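PDB 5HIU: GTPase activator-like protein from Chaetomium thermophilum, which is the fungal counterpart of TSC2, probably a GTPase activator, represented here by its helical N-terminal part. Local coordinates for residues 189-192 and 193-197. Numbering follows the deposited sequence.
Sequences ALVK and DVIKF
The last turns of helix 179-198 carry an unbroken alpha-helical i to i+4 ladder, in which Asp193 N donates to Ala189 O, Val194 N to Leu190 O, Ile195 N to Val191 O and Lys196 N to Lys192 O. Its regularity is seen in the N-H...O angles, all between 149° and 162°, and the Ile195 N to Val191 O bond measures 3.1 Å. Two apolar pairs repeat the same spacing on the buried side. Ile195 CD1 lies 4.1 Å from Val191 CG1, the two side chains meeting at a slant; chi1 of -79° sets Ile195 CG1 beside its own backbone N, which turns the chain back toward the preceding turn. Val194 CG2 reaches Leu190 CG at 4.3 Å. In this all-helical N-terminal part of TSC2 the apolar side joins several neighbours: Val194 and Ile195 pack on Phe140 of helix 139-163, Val191 and Ile195 on Leu210 of helix 204-219, and Ile195 also on Leu237 of helix 224-240. Lys192 and Lys196 lie on the exposed side with extended chains. Between Lys192 NZ and Asp193 OD1 the gap is 5.5 Å, too long for a salt bridge, so any attraction is probably diffuse.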
ATOM      1  N   ALA A 189      -4.192   5.647  -9.177  1.00 36.36           N
ATOM      2  CA  ALA A 189      -3.715   5.128 -10.467  1.00 44.94           C
ATOM      3  C   ALA A 189      -2.631   6.059 -11.022  1.00 48.35           C
ATOM      4  O   ALA A 189      -1.595   5.592 -11.452  1.00 49.80           O
ATOM      5  CB  ALA A 189      -4.852   4.976 -11.472  1.00 42.59           C
ATOM      6  N   LEU A 190      -2.854   7.372 -10.955  1.00 48.38           N
ATOM      7  CA  LEU A 190      -1.885   8.330 -11.501  1.00 49.78           C
ATOM      8  C   LEU A 190      -0.577   8.316 -10.755  1.00 46.98           C
ATOM      9  O   LEU A 190       0.471   8.480 -11.349  1.00 49.59           O
ATOM     10  CB  LEU A 190      -2.447   9.750 -11.487  1.00 49.59           C
ATOM     11  CG  LEU A 190      -1.655  10.808 -12.245  1.00 51.09           C
ATOM     12  CD1 LEU A 190      -1.615  10.489 -13.721  1.00 51.95           C
ATOM     13  CD2 LEU A 190      -2.289  12.168 -12.038  1.00 54.30           C
ATOM     14  N   VAL A 191      -0.644   8.147  -9.446  1.00 46.83           N
ATOM     15  CA  VAL A 191       0.552   8.152  -8.610  1.00 46.56           C
ATOM     16  C   VAL A 191       1.366   6.887  -8.914  1.00 49.67           C
ATOM     17  O   VAL A 191       2.584   6.935  -9.038  1.00 57.60           O
ATOM     18  CB  VAL A 191       0.192   8.172  -7.116  1.00 41.00           C
ATOM     19  CG1 VAL A 191       1.425   8.006  -6.276  1.00 45.28           C
ATOM     20  CG2 VAL A 191      -0.512   9.448  -6.738  1.00 42.10           C
ATOM     21  N   LYS A 192       0.684   5.757  -9.022  1.00 53.42           N
ATOM     22  CA  LYS A 192       1.321   4.510  -9.444  1.00 58.67           C
ATOM     23  C   LYS A 192       2.084   4.696 -10.779  1.00 54.11           C
ATOM     24  O   LYS A 192       3.226   4.281 -10.897  1.00 50.87           O
ATOM     25  CB  LYS A 192       0.253   3.416  -9.551  1.00 63.07           C
ATOM     26  CG  LYS A 192       0.745   2.011  -9.814  1.00 68.42           C
ATOM     27  CD  LYS A 192      -0.405   1.127 -10.301  1.00 88.77           C
ATOM     28  CE  LYS A 192       0.093  -0.145 -10.990  1.00 99.16           C
ATOM     29  NZ  LYS A 192      -1.010  -1.088 -11.322  1.00105.15           N
ATOM     30  N   ASP A 193       1.470   5.351 -11.759  1.00 50.68           N
ATOM     31  CA  ASP A 193       2.074   5.482 -13.092  1.00 55.16           C
ATOM     32  C   ASP A 193       3.236   6.472 -13.162  1.00 58.94           C
ATOM     33  O   ASP A 193       4.198   6.290 -13.941  1.00 55.76           O
ATOM     34  CB  ASP A 193       1.021   5.898 -14.094  1.00 56.38           C
ATOM     35  CG  ASP A 193      -0.030   4.831 -14.286  1.00 63.89           C
ATOM     36  OD1 ASP A 193       0.173   3.710 -13.775  1.00 69.03           O
ATOM     37  OD2 ASP A 193      -1.053   5.106 -14.946  1.00 71.50           O
ATOM     38  N   VAL A 194       3.152   7.521 -12.349  1.00 52.97           N
ATOM     39  CA  VAL A 194       4.193   8.511 -12.335  1.00 50.52           C
ATOM     40  C   VAL A 194       5.430   7.875 -11.729  1.00 49.78           C
ATOM     41  O   VAL A 194       6.525   8.091 -12.204  1.00 56.00           O
ATOM     42  CB  VAL A 194       3.721   9.786 -11.632  1.00 51.73           C
ATOM     43  CG1 VAL A 194       4.873  10.756 -11.449  1.00 58.53           C
ATOM     44  CG2 VAL A 194       2.640  10.453 -12.479  1.00 50.70           C
ATOM     45  N   ILE A 195       5.239   7.042 -10.716  1.00 53.55           N
ATOM     46  CA  ILE A 195       6.330   6.292 -10.098  1.00 51.21           C
ATOM     47  C   ILE A 195       6.970   5.377 -11.130  1.00 54.00           C
ATOM     48  O   ILE A 195       8.186   5.366 -11.299  1.00 62.93           O
ATOM     49  CB  ILE A 195       5.839   5.521  -8.857  1.00 48.47           C
ATOM     50  CG1 ILE A 195       5.729   6.492  -7.675  1.00 49.96           C
ATOM     51  CG2 ILE A 195       6.811   4.422  -8.478  1.00 51.30           C
ATOM     52  CD1 ILE A 195       4.940   5.998  -6.484  1.00 46.94           C
ATOM     53  N   LYS A 196       6.137   4.655 -11.862  1.00 54.69           N
ATOM     54  CA  LYS A 196       6.615   3.706 -12.850  1.00 54.28           C
ATOM     55  C   LYS A 196       7.514   4.386 -13.861  1.00 56.44           C
ATOM     56  O   LYS A 196       8.646   3.947 -14.074  1.00 60.33           O
ATOM     57  CB  LYS A 196       5.440   3.028 -13.555  1.00 52.28           C
ATOM     58  CG  LYS A 196       5.872   2.106 -14.669  1.00 57.81           C
ATOM     59  CD  LYS A 196       4.853   1.051 -15.031  1.00 59.90           C
ATOM     60  CE  LYS A 196       5.215   0.422 -16.378  1.00 69.43           C
ATOM     61  NZ  LYS A 196       4.404  -0.779 -16.757  1.00 74.35           N
ATOM     62  N   PHE A 197       7.013   5.465 -14.456  1.00 56.62           N
ATOM     63  CA  PHE A 197       7.704   6.137 -15.566  1.00 58.92           C
ATOM     64  C   PHE A 197       8.690   7.241 -15.198  1.00 58.24           C
ATOM     65  O   PHE A 197       9.493   7.601 -16.027  1.00 60.66           O
ATOM     66  CB  PHE A 197       6.690   6.703 -16.551  1.00 58.20           C
ATOM     67  CG  PHE A 197       5.875   5.652 -17.232  1.00 61.74           C
ATOM     68  CD1 PHE A 197       6.458   4.794 -18.146  1.00 60.70           C
ATOM     69  CD2 PHE A 197       4.516   5.501 -16.943  1.00 64.64           C
ATOM     70  CE1 PHE A 197       5.711   3.811 -18.773  1.00 62.92           C
ATOM     71  CE2 PHE A 197       3.755   4.520 -17.571  1.00 60.37           C
ATOM     72  CZ  PHE A 197       4.358   3.677 -18.489  1.00 63.38           C
TER